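Local coordinates for protein ribokinase RBSK (Mycobacterium tuberculosis, PDB 3GO6) that probably catalyses the magnesium-dependent transfer of phosphate from ATP to O-5 of D-ribose, giving D-ribose 5-phosphate, as a homodimeric PfkB-family sugar kinase, at residues Gln150-Val155 against Ala176-Gln181; Gly26-Asp31 against Gly129-Leu134; Ser184-Leu189 against Asn204-Pro209. One frame throughout, in Å; residues are numbered along the deposited sequence.

Interactions 1 and 2 meet at the sugar. Their centres lie 12 Å apart, and Glu-152 of interaction 1 joins them through its OE1, which is 2.7 Å from Ser-27 OG and 3.1 Å from Asn-29 ND2 of interaction 2. Both contacts hydrogen-bond the bound ribose, one at its anomeric hydroxyl and the other at O2 and O3. Interaction 3 adjoins interaction 1 on the side of the helices 183-192 and 200-205: Gly-180 N bonds Asp-205 OD2 at 2.8 Å, and Trp-206 packs on Ala-176. Interactions 2 and 3 do not touch, their centres being 22 Å apart, so 150-155 with 176-181 is the middle element.

Interaction 1. Residues Gln150-Val155 against Ala176-Gln181; sequences QLEIPV and ASPAGQ. With RIB (alpha-D-ribofuranose), chain C.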
loop_
_atom_site.group_PDB
_atom_site.type_symbol
_atom_site.label_atom_id
_atom_site.label_comp_id
_atom_site.label_asym_id
_atom_site.label_seq_id
_atom_site.Cartn_x
_atom_site.Cartn_y
_atom_site.Cartn_z
ATOM N N GLN A 150 -19.365 7.926 10.245
ATOM C CA GLN A 150 -18.225 8.712 9.736
ATOM C C GLN A 150 -18.445 8.903 8.247
ATOM O O GLN A 150 -19.484 8.501 7.722
ATOM C CB GLN A 150 -16.840 8.049 9.977
ATOM C CG GLN A 150 -16.760 7.135 11.217
ATOM C CD GLN A 150 -17.513 5.805 11.007
ATOM O OE1 GLN A 150 -17.614 5.319 9.880
ATOM N NE2 GLN A 150 -18.037 5.231 12.087
ATOM N N LEU A 151 -17.474 9.519 7.574
ATOM C CA LEU A 151 -17.729 10.067 6.253
ATOM C C LEU A 151 -16.960 9.416 5.101
ATOM O O LEU A 151 -16.833 10.026 4.026
ATOM C CB LEU A 151 -17.532 11.601 6.276
ATOM C CG LEU A 151 -18.181 12.402 7.428
ATOM C CD1 LEU A 151 -17.862 13.891 7.318
ATOM C CD2 LEU A 151 -19.690 12.192 7.483
ATOM N N GLU A 152 -16.472 8.180 5.284
ATOM C CA GLU A 152 -15.894 7.446 4.140
ATOM C C GLU A 152 -16.989 6.806 3.276
ATOM O O GLU A 152 -16.793 6.568 2.076
ATOM C CB GLU A 152 -14.890 6.374 4.585
ATOM C CG GLU A 152 -13.709 6.905 5.438
ATOM C CD GLU A 152 -12.701 5.790 5.792
ATOM O OE1 GLU A 152 -12.991 4.581 5.547
ATOM O OE2 GLU A 152 -11.603 6.124 6.280
ATOM N N ILE A 153 -18.130 6.521 3.896
ATOM C CA ILE A 153 -19.329 6.101 3.184
ATOM C C ILE A 153 -20.011 7.378 2.604
ATOM O O ILE A 153 -19.652 8.494 2.992
ATOM C CB ILE A 153 -20.291 5.379 4.160
ATOM C CG1 ILE A 153 -20.664 6.310 5.345
ATOM C CG2 ILE A 153 -19.649 4.071 4.663
ATOM C CD1 ILE A 153 -21.842 5.813 6.209
ATOM N N PRO A 154 -20.992 7.218 1.688
ATOM C CA PRO A 154 -21.712 8.397 1.178
ATOM C C PRO A 154 -22.307 9.235 2.312
ATOM O O PRO A 154 -22.929 8.688 3.228
ATOM C CB PRO A 154 -22.830 7.783 0.325
ATOM C CG PRO A 154 -22.235 6.449 -0.148
ATOM C CD PRO A 154 -21.479 5.959 1.074
ATOM N N VAL A 155 -22.110 10.553 2.267
ATOM C CA VAL A 155 -22.686 11.408 3.314
ATOM C C VAL A 155 -24.216 11.260 3.363
ATOM O O VAL A 155 -24.808 11.283 4.438
ATOM C CB VAL A 155 -22.230 12.895 3.218
ATOM C CG1 VAL A 155 -22.806 13.700 4.394
ATOM C CG2 VAL A 155 -20.707 12.976 3.270
ATOM N N ALA A 176 -16.566 13.451 12.089
ATOM C CA ALA A 176 -16.491 14.266 10.866
ATOM C C ALA A 176 -15.161 14.080 10.132
ATOM O O ALA A 176 -14.381 15.020 9.992
ATOM C CB ALA A 176 -16.720 15.768 11.205
ATOM N N SER A 177 -14.920 12.860 9.650
ATOM C CA SER A 177 -13.664 12.501 9.020
ATOM C C SER A 177 -13.984 11.482 7.913
ATOM O O SER A 177 -14.763 10.560 8.150
ATOM C CB SER A 177 -12.735 11.889 10.076
ATOM O OG SER A 177 -11.459 11.555 9.561
ATOM N N PRO A 178 -13.425 11.661 6.699
ATOM C CA PRO A 178 -12.525 12.740 6.284
ATOM C C PRO A 178 -13.290 14.035 6.069
ATOM O O PRO A 178 -14.516 14.004 5.930
ATOM C CB PRO A 178 -11.989 12.273 4.936
ATOM C CG PRO A 178 -12.582 10.919 4.686
ATOM C CD PRO A 178 -13.705 10.719 5.600
ATOM N N ALA A 179 -12.555 15.146 6.044
ATOM C CA ALA A 179 -13.090 16.467 5.689
ATOM C C ALA A 179 -13.348 16.573 4.178
ATOM O O ALA A 179 -12.963 15.685 3.414
ATOM C CB ALA A 179 -12.103 17.552 6.142
ATOM N N GLY A 180 -14.008 17.648 3.744
ATOM C CA GLY A 180 -14.190 17.920 2.315
ATOM C C GLY A 180 -15.217 17.087 1.572
ATOM O O GLY A 180 -15.218 17.047 0.344
ATOM N N GLN A 181 -16.115 16.431 2.290
ATOM C CA GLN A 181 -17.148 15.642 1.630
ATOM C C GLN A 181 -18.299 16.516 1.068
ATOM O O GLN A 181 -18.188 17.755 1.050
ATOM C CB GLN A 181 -17.622 14.506 2.544
ATOM C CG GLN A 181 -16.501 13.481 2.873
ATOM C CD GLN A 181 -15.700 13.073 1.648
ATOM O OE1 GLN A 181 -14.557 13.518 1.452
ATOM N NE2 GLN A 181 -16.291 12.227 0.815
HETATM O O5 RIB C . -8.607 5.826 11.486
HETATM C C5 RIB C . -7.788 4.830 10.834
HETATM C C4 RIB C . -8.631 4.115 9.762
HETATM O O4 RIB C . -8.875 5.045 8.687
HETATM C C3 RIB C . -7.914 2.947 9.107
HETATM O O3 RIB C . -8.262 1.651 9.654
HETATM C C2 RIB C . -8.253 3.082 7.634
HETATM O O2 RIB C . -8.956 1.935 7.141
HETATM C C1 RIB C . -9.059 4.361 7.460
HETATM O O1 RIB C . -10.460 4.099 7.305
#
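The two segments come closest at Leu-151 and Ser-177, whose CA atoms are 5.5 Å apart, and one backbone bond spans them: Leu-151 N donates to Ser-177 O at 3.0 Å. The peptide bond before Pro-178 is cis, and the ring lies against the other segment, with its CD 3.5 Å from Leu-151 C. The Leu-151 side chain continues this packing. Its CB faces the same CD, while its CD1 lies between Pro-178 O, at 3.6 Å, and Ala-176 CA. Farther along, Val-155 CG2 meets Gln-181 CB at 3.5 Å.

Glu-152 carries the contact to the ligand. With CG anti to its carbonyl carbon and the chain extended beyond it (chi2 -177°), the side chain passes the Pro-178 ring at about a right angle, CG to CD 3.8 Å, and delivers OE2 to the anomeric hydroxyl O1 of ribose, which donates at 2.5 Å. With OE1 taken up by interaction 2, both carboxylate oxygens are engaged. These two loops follow the neighbouring parallel strands 146-149 and 171-175, the usual place for a substrate site in the alpha/beta core of a ribokinase-like fold.

Interaction 2. Residues Gly26-Asp31 against Gly129-Leu134; sequences GSVNMD and GANAHL. With RIB (alpha-D-ribofuranose), chain C.
Asn-131 brings both polar atoms of its amide to the backbone of Val-28 and grips it twice. Val-28 N donates to Asn-131 OD1 at 2.8 Å with an N-H...O angle of 161°, but comes from above the carbonyl plane. In return Asn-131 ND2 donates to Val-28 O at 3.0 Å; this acceptor lies in the Asn-131 amide plane, whereas the donor stands above the Val-28 carbonyl plane. The first torsion sets CG anti to the carbonyl carbon, which directs the amide from the 3-10 turn 130-132 to the loop ahead of strand 29-35.

The amide of Asn-29 stands at 90° to that of Asn-131. Its OD1 comes close to Asn-131 ND2, though the angle is too poor for a hydrogen bond, while its ND2, also bonded to Glu-152, donates to ribose O2 at 3.0 Å, nearly straight at 170°. Asp-31 takes the two hydroxyls with separate oxygens, OD1 from O2 and OD2 from O3.

A water donates to both Gly-26 O and Asn-131 OD1, giving that amide oxygen a second donor. Asn-131 ND2 also reaches Pro-128 O. Both polar ends of this buried amide are therefore satisfied, consistent with a second-shell role in which Asn-131 holds the backbone next to sugar-binding Asn-29.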
loop_
_atom_site.group_PDB
_atom_site.type_symbol
_atom_site.label_atom_id
_atom_site.label_comp_id
_atom_site.label_asym_id
_atom_site.label_seq_id
_atom_site.Cartn_x
_atom_site.Cartn_y
_atom_site.Cartn_z
ATOM N N GLY A 26 -20.863 2.770 8.779
ATOM C CA GLY A 26 -19.571 3.282 8.323
ATOM C C GLY A 26 -18.769 2.298 7.516
ATOM O O GLY A 26 -19.327 1.339 6.946
ATOM N N SER A 27 -17.461 2.535 7.462
ATOM C CA SER A 27 -16.609 1.875 6.497
ATOM C C SER A 27 -15.777 0.745 7.080
ATOM O O SER A 27 -15.474 0.714 8.278
ATOM C CB SER A 27 -15.661 2.903 5.887
ATOM O OG SER A 27 -15.006 3.562 6.948
ATOM N N VAL A 28 -15.409 -0.182 6.208
ATOM C CA VAL A 28 -14.551 -1.306 6.575
ATOM C C VAL A 28 -13.565 -1.495 5.421
ATOM O O VAL A 28 -13.965 -1.611 4.264
ATOM C CB VAL A 28 -15.377 -2.606 6.931
ATOM C CG1 VAL A 28 -16.363 -3.015 5.778
ATOM C CG2 VAL A 28 -14.448 -3.776 7.360
ATOM N N ASN A 29 -12.267 -1.490 5.746
ATOM C CA ASN A 29 -11.196 -1.481 4.750
ATOM C C ASN A 29 -10.177 -2.511 5.173
ATOM O O ASN A 29 -10.009 -2.738 6.367
ATOM C CB ASN A 29 -10.437 -0.124 4.748
ATOM C CG ASN A 29 -11.323 1.062 4.427
ATOM O OD1 ASN A 29 -12.158 0.996 3.533
ATOM N ND2 ASN A 29 -11.143 2.167 5.171
ATOM N N MET A 30 -9.471 -3.108 4.221
ATOM C CA MET A 30 -8.207 -3.783 4.563
ATOM C C MET A 30 -7.069 -2.736 4.604
ATOM O O MET A 30 -6.925 -1.952 3.674
ATOM C CB MET A 30 -7.899 -4.893 3.552
ATOM C CG MET A 30 -6.691 -5.747 3.941
ATOM S SD MET A 30 -7.012 -6.821 5.356
ATOM C CE MET A 30 -8.332 -7.896 4.736
ATOM N N ASP A 31 -6.285 -2.735 5.691
ATOM C CA ASP A 31 -5.264 -1.732 5.945
ATOM C C ASP A 31 -3.897 -2.288 5.613
ATOM O O ASP A 31 -3.543 -3.388 6.058
ATOM C CB ASP A 31 -5.240 -1.342 7.435
ATOM C CG ASP A 31 -6.411 -0.459 7.846
ATOM O OD1 ASP A 31 -7.129 0.046 6.957
ATOM O OD2 ASP A 31 -6.610 -0.270 9.077
ATOM N N GLY A 129 -13.590 1.824 -2.228
ATOM C CA GLY A 129 -14.152 0.592 -2.831
ATOM C C GLY A 129 -15.645 0.441 -2.531
ATOM O O GLY A 129 -16.434 1.384 -2.729
ATOM N N ALA A 130 -16.031 -0.723 -2.018
ATOM C CA ALA A 130 -17.432 -1.020 -1.680
ATOM C C ALA A 130 -18.077 0.006 -0.739
ATOM O O ALA A 130 -19.285 0.277 -0.843
ATOM C CB ALA A 130 -17.537 -2.431 -1.092
ATOM N N ASN A 131 -17.290 0.581 0.177
ATOM C CA ASN A 131 -17.828 1.569 1.119
ATOM C C ASN A 131 -18.483 2.767 0.441
ATOM O O ASN A 131 -19.439 3.324 0.978
ATOM C CB ASN A 131 -16.754 2.065 2.107
ATOM C CG ASN A 131 -16.132 0.938 2.884
ATOM O OD1 ASN A 131 -16.774 0.332 3.764
ATOM N ND2 ASN A 131 -14.892 0.603 2.531
ATOM N N ALA A 132 -17.968 3.154 -0.726
ATOM C CA ALA A 132 -18.532 4.260 -1.509
ATOM C C ALA A 132 -19.911 3.926 -2.093
ATOM O O ALA A 132 -20.618 4.811 -2.570
ATOM C CB ALA A 132 -17.566 4.664 -2.647
ATOM N N HIS A 133 -20.294 2.660 -2.039
ATOM C CA HIS A 133 -21.582 2.225 -2.584
ATOM C C HIS A 133 -22.563 1.735 -1.528
ATOM O O HIS A 133 -23.511 1.035 -1.855
ATOM C CB HIS A 133 -21.366 1.155 -3.652
ATOM C CG HIS A 133 -20.433 1.599 -4.731
ATOM N ND1 HIS A 133 -20.785 2.550 -5.671
ATOM C CD2 HIS A 133 -19.141 1.284 -4.973
ATOM C CE1 HIS A 133 -19.754 2.770 -6.469
ATOM N NE2 HIS A 133 -18.741 2.022 -6.063
ATOM N N LEU A 134 -22.309 2.072 -0.266
ATOM C CA LEU A 134 -23.263 1.789 0.798
ATOM C C LEU A 134 -24.489 2.709 0.696
ATOM O O LEU A 134 -24.371 3.927 0.847
ATOM C CB LEU A 134 -22.618 1.925 2.190
ATOM C CG LEU A 134 -23.558 1.602 3.362
ATOM C CD1 LEU A 134 -23.926 0.123 3.388
ATOM C CD2 LEU A 134 -22.978 2.036 4.717
HETATM O O5 RIB C . -8.607 5.826 11.486
HETATM C C5 RIB C . -7.788 4.830 10.834
HETATM C C4 RIB C . -8.631 4.115 9.762
HETATM O O4 RIB C . -8.875 5.045 8.687
HETATM C C3 RIB C . -7.914 2.947 9.107
HETATM O O3 RIB C . -8.262 1.651 9.654
HETATM C C2 RIB C . -8.253 3.082 7.634
HETATM O O2 RIB C . -8.956 1.935 7.141
HETATM C C1 RIB C . -9.059 4.361 7.460
HETATM O O1 RIB C . -10.460 4.099 7.305
HETATM O O HOH W 1 -19.434 0.611 4.239
#

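Interaction 3. Residues Ser184-Leu189 against Asn204-Pro209; sequences SSLQDL and NDWPSP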
loop_
_atom_site.group_PDB
_atom_site.type_symbol
_atom_site.label_atom_id
_atom_site.label_comp_id
_atom_site.label_asym_id
_atom_site.label_seq_id
_atom_site.Cartn_x
_atom_site.Cartn_y
_atom_site.Cartn_z
ATOM N N SER A 184 -23.533 19.880 0.673
ATOM C CA SER A 184 -24.980 19.992 0.875
ATOM C C SER A 184 -25.509 18.935 1.857
ATOM O O SER A 184 -26.283 19.258 2.771
ATOM C CB SER A 184 -25.721 19.914 -0.472
ATOM O OG SER A 184 -27.131 19.928 -0.289
ATOM N N SER A 185 -25.104 17.680 1.660
ATOM C CA SER A 185 -25.423 16.605 2.605
ATOM C C SER A 185 -24.811 16.864 3.978
ATOM O O SER A 185 -25.416 16.547 4.996
ATOM C CB SER A 185 -24.896 15.264 2.094
ATOM O OG SER A 185 -25.520 14.887 0.881
ATOM N N LEU A 186 -23.604 17.423 3.991
ATOM C CA LEU A 186 -22.920 17.754 5.243
ATOM C C LEU A 186 -23.708 18.779 6.030
ATOM O O LEU A 186 -23.802 18.686 7.250
ATOM C CB LEU A 186 -21.516 18.308 4.989
ATOM C CG LEU A 186 -20.358 17.373 4.642
ATOM C CD1 LEU A 186 -19.095 18.194 4.374
ATOM C CD2 LEU A 186 -20.111 16.323 5.740
ATOM N N GLN A 187 -24.239 19.785 5.330
ATOM C CA GLN A 187 -25.028 20.818 5.998
ATOM C C GLN A 187 -26.287 20.238 6.624
ATOM O O GLN A 187 -26.638 20.603 7.740
ATOM C CB GLN A 187 -25.340 21.971 5.046
ATOM C CG GLN A 187 -24.119 22.821 4.742
ATOM C CD GLN A 187 -24.276 23.634 3.476
ATOM O OE1 GLN A 187 -25.190 23.399 2.674
ATOM N NE2 GLN A 187 -23.372 24.584 3.275
ATOM N N ASP A 188 -26.939 19.312 5.919
ATOM C CA ASP A 188 -28.115 18.622 6.437
ATOM C C ASP A 188 -27.761 17.731 7.624
ATOM O O ASP A 188 -28.504 17.669 8.589
ATOM C CB ASP A 188 -28.805 17.795 5.342
ATOM C CG ASP A 188 -29.468 18.668 4.268
ATOM O OD1 ASP A 188 -29.616 19.892 4.488
ATOM O OD2 ASP A 188 -29.827 18.129 3.198
ATOM N N LEU A 189 -26.627 17.033 7.544
ATOM C CA LEU A 189 -26.186 16.213 8.680
ATOM C C LEU A 189 -25.804 17.090 9.874
ATOM O O LEU A 189 -26.172 16.788 11.004
ATOM C CB LEU A 189 -25.031 15.273 8.278
ATOM C CG LEU A 189 -24.526 14.234 9.298
ATOM C CD1 LEU A 189 -25.646 13.409 9.907
ATOM C CD2 LEU A 189 -23.494 13.335 8.635
ATOM N N ASN A 204 -12.796 22.507 11.779
ATOM C CA ASN A 204 -12.858 23.730 10.962
ATOM C C ASN A 204 -13.704 23.544 9.699
ATOM O O ASN A 204 -14.390 24.463 9.281
ATOM C CB ASN A 204 -11.456 24.182 10.522
ATOM C CG ASN A 204 -10.607 24.706 11.667
ATOM O OD1 ASN A 204 -11.129 25.105 12.718
ATOM N ND2 ASN A 204 -9.276 24.723 11.466
ATOM N N ASP A 205 -13.637 22.355 9.091
ATOM C CA ASP A 205 -14.351 22.076 7.858
ATOM C C ASP A 205 -15.838 21.791 8.042
ATOM O O ASP A 205 -16.606 21.911 7.091
ATOM C CB ASP A 205 -13.702 20.911 7.096
ATOM C CG ASP A 205 -14.150 20.845 5.642
ATOM O OD1 ASP A 205 -13.804 21.772 4.867
ATOM O OD2 ASP A 205 -14.851 19.874 5.261
ATOM N N TRP A 206 -16.238 21.394 9.242
ATOM C CA TRP A 206 -17.618 21.000 9.517
ATOM C C TRP A 206 -18.568 22.221 9.425
ATOM O O TRP A 206 -18.235 23.288 9.931
ATOM C CB TRP A 206 -17.695 20.365 10.898
ATOM C CG TRP A 206 -19.011 19.725 11.245
ATOM C CD1 TRP A 206 -19.889 20.133 12.201
ATOM C CD2 TRP A 206 -19.572 18.534 10.664
ATOM N NE1 TRP A 206 -20.982 19.281 12.237
ATOM C CE2 TRP A 206 -20.804 18.292 11.307
ATOM C CE3 TRP A 206 -19.154 17.657 9.657
ATOM C CZ2 TRP A 206 -21.619 17.199 10.986
ATOM C CZ3 TRP A 206 -19.974 16.576 9.328
ATOM C CH2 TRP A 206 -21.185 16.353 9.992
ATOM N N PRO A 207 -19.729 22.065 8.763
ATOM C CA PRO A 207 -20.611 23.224 8.452
ATOM C C PRO A 207 -21.129 24.093 9.617
ATOM O O PRO A 207 -21.120 25.327 9.498
ATOM C CB PRO A 207 -21.778 22.582 7.695
ATOM C CG PRO A 207 -21.170 21.318 7.094
ATOM C CD PRO A 207 -20.276 20.815 8.197
ATOM N N SER A 208 -21.601 23.485 10.701
ATOM C CA SER A 208 -22.245 24.243 11.782
ATOM C C SER A 208 -22.144 23.427 13.058
ATOM O O SER A 208 -22.108 22.196 12.977
ATOM C CB SER A 208 -23.723 24.515 11.450
ATOM O OG SER A 208 -24.480 23.307 11.351
ATOM N N PRO A 209 -22.108 24.096 14.235
ATOM C CA PRO A 209 -21.845 23.381 15.477
ATOM C C PRO A 209 -22.991 22.491 15.922
ATOM O O PRO A 209 -24.162 22.873 15.764
ATOM C CB PRO A 209 -21.595 24.495 16.509
ATOM C CG PRO A 209 -21.975 25.759 15.873
ATOM C CD PRO A 209 -22.319 25.542 14.451
HETATM O O HOH W 2 -25.815 23.087 8.912
#
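Leu-186 and Leu-189, on the inner side of helix 183-192, meet the six-membered ring of Trp-206, and all three are buried. The tight spot is where Leu-186 CD2 approaches Trp-206 CZ3 obliquely at 3.6 Å. Leu-189 instead sits at the ring's edge, near its plane, with CG 4.0 Å from Trp-206 CH2. The indole reaches this position because its CG is anti to the backbone N (chi1 -171°), which carries the benzo ring from the end of helix 200-205 down beside the neighbouring helix. Pro-207 CD lies 3.3 Å above one face of the indole, toward its margin. Beyond the two segments, Leu-151, Ala-176 and Val-174 touch the indole too, so the tryptophan is buried among two loops, strand 171-175 and helix 183-192.

Pro-207 marks the change to the outer half. Its ring still lies against the helix, CG to Leu-186 CB 3.7 Å, and its CB meets Gln-187 CG at 3.8 Å. Gln-187, however, is exposed: beyond CG its chain runs extended, and only its aliphatic part lies against the proline. The polar link on this side is indirect. A water donates to Gln-187 O at 2.9 Å and is 2.8 Å from Ser-208 OG, bridging the helix backbone to the chain that leaves the tryptophan.

Between the segments the side-chain contacts are thus carbon against carbon, with Pro-207 CG also touching the Leu-186 carbonyl oxygen, and the polar connection goes through solvent. Charge enters just beside them, where Asp-205 forms a salt bridge with Arg-183 at the start of the same helix. The chemistry implies a hydrophobic join between helix 183-192 and the chain after helix 200-205, buried at the indole and joined through a water on the exposed side.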